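Local structure of collagen adhesin (Staphylococcus aureus, 2F68) at residues A[95-98]-A[99-102]. The protein binds collagen at the surface of Staphylococcus aureus, probably by wrapping its two beta-rich domains around the triple helix in a "collagen hug". Residues are numbered along the deposited sequence; the frame is centred on the assembly and turned at random.
Sequences NDKV and EKLS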
loop_
_atom_site.group_PDB
_atom_site.type_symbol
_atom_site.label_atom_id
_atom_site.label_comp_id
_atom_site.label_asym_id
_atom_site.label_seq_id
_atom_site.Cartn_x
_atom_site.Cartn_y
_atom_site.Cartn_z
ATOM N N ASN A 95 -4.341 -22.103 -18.078
ATOM C CA ASN A 95 -5.557 -22.839 -18.428
ATOM C C ASN A 95 -5.380 -23.716 -19.676
ATOM O O ASN A 95 -4.253 -23.960 -20.110
ATOM C CB ASN A 95 -6.759 -21.889 -18.564
ATOM C CG ASN A 95 -6.490 -20.721 -19.499
ATOM O OD1 ASN A 95 -6.110 -20.906 -20.656
ATOM N ND2 ASN A 95 -6.701 -19.508 -19.002
ATOM N N ASP A 96 -6.493 -24.185 -20.239
ATOM C CA ASP A 96 -6.473 -25.103 -21.385
ATOM C C ASP A 96 -6.033 -24.454 -22.702
ATOM O O ASP A 96 -5.655 -25.153 -23.646
ATOM C CB ASP A 96 -7.839 -25.786 -21.553
ATOM C CG ASP A 96 -8.976 -24.795 -21.750
ATOM O OD1 ASP A 96 -9.069 -24.190 -22.840
ATOM O OD2 ASP A 96 -9.791 -24.635 -20.818
ATOM N N LYS A 97 -6.079 -23.125 -22.755
ATOM C CA LYS A 97 -5.750 -22.374 -23.968
ATOM C C LYS A 97 -4.242 -22.269 -24.231
ATOM O O LYS A 97 -3.826 -21.810 -25.297
ATOM C CB LYS A 97 -6.378 -20.973 -23.923
ATOM C CG LYS A 97 -7.903 -20.948 -23.841
ATOM C CD LYS A 97 -8.555 -21.160 -25.204
ATOM C CE LYS A 97 -10.074 -21.090 -25.116
ATOM N NZ LYS A 97 -10.570 -19.718 -24.806
ATOM N N VAL A 98 -3.432 -22.695 -23.262
ATOM C CA VAL A 98 -1.972 -22.656 -23.394
ATOM C C VAL A 98 -1.427 -23.899 -24.115
ATOM O O VAL A 98 -0.282 -23.907 -24.577
ATOM C CB VAL A 98 -1.277 -22.444 -22.013
ATOM C CG1 VAL A 98 -1.144 -23.759 -21.243
ATOM C CG2 VAL A 98 0.084 -21.776 -22.185
ATOM N N GLU A 99 -2.259 -24.935 -24.217
ATOM C CA GLU A 99 -1.867 -26.204 -24.836
ATOM C C GLU A 99 -1.785 -26.130 -26.362
ATOM O O GLU A 99 -1.100 -26.942 -26.989
ATOM C CB GLU A 99 -2.813 -27.331 -24.408
ATOM C CG GLU A 99 -2.673 -27.745 -22.945
ATOM C CD GLU A 99 -3.530 -28.946 -22.572
ATOM O OE1 GLU A 99 -4.516 -29.236 -23.283
ATOM O OE2 GLU A 99 -3.216 -29.601 -21.555
ATOM N N LYS A 100 -2.482 -25.160 -26.952
ATOM C CA LYS A 100 -2.450 -24.949 -28.400
ATOM C C LYS A 100 -1.217 -24.153 -28.842
ATOM O O LYS A 100 -0.915 -24.075 -30.036
ATOM C CB LYS A 100 -3.740 -24.269 -28.885
ATOM C CG LYS A 100 -3.899 -22.811 -28.461
ATOM C CD LYS A 100 -5.163 -22.198 -29.046
ATOM C CE LYS A 100 -5.270 -20.713 -28.724
ATOM N NZ LYS A 100 -5.522 -20.453 -27.278
ATOM N N LEU A 101 -0.513 -23.571 -27.874
ATOM C CA LEU A 101 0.650 -22.731 -28.146
ATOM C C LEU A 101 1.968 -23.496 -28.040
ATOM O O LEU A 101 2.166 -24.291 -27.117
ATOM C CB LEU A 101 0.675 -21.521 -27.205
ATOM C CG LEU A 101 -0.451 -20.485 -27.303
ATOM C CD1 LEU A 101 -0.492 -19.638 -26.043
ATOM C CD2 LEU A 101 -0.304 -19.605 -28.541
ATOM N N SER A 102 2.857 -23.245 -28.997
ATOM C CA SER A 102 4.206 -23.805 -28.996
ATOM C C SER A 102 5.239 -22.683 -28.916
ATOM O O SER A 102 4.938 -21.534 -29.258
ATOM C CB SER A 102 4.437 -24.659 -30.245
ATOM O OG SER A 102 4.260 -23.899 -31.428
#
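K100 reaches back over the turn and puts its ammonium on the main-chain oxygen of K97: NZ lies 2.9 Å from K97 O, in the carbonyl plane and on a lone pair, with a C=O...N angle of 124°. The chain gets there because CG sits between the backbone N and the carbonyl carbon (chi1 70°), which brings K100 CG to 3.3 Å from K97 O; the chain then runs extended and bends only at its last torsion, turning NZ in toward the same oxygen. The two lysine chains cross at a slant, K100 NZ coming within 3.5 Å of K97 CB. Their ammonium groups stay 5.7 Å apart, NZ to NZ, and that of K97 is paired with E78 in a salt bridge.

Two weak backbone hydrogen bonds cross the turn. E99 N points to D96 O at 3.5 Å and L101 N to V98 O at 3.3 Å, each joining residues three apart, while 96-98 have helical backbone angles without regular helical bonding. This loop joins strand 89-94 to strand 104-116 in the bacterial Ig domain. At its start N95 forms an Asx turn: OD1 accepts from K97 N at 3.1 Å, again in the carbonyl plane and on a lone pair.

Apolar contact between the two halves is slight, V98 CG2 lying 4.4 Å from L101 CD1. Both residues are buried, V98 resting on I46 and L101 on V80 of strand 78-86. On the exposed side, E99 lays its CB and CG beside D96 O and then reaches the neighbouring loop, touching Q47 and accepting a hydrogen bond from the backbone N of N48 through OE2.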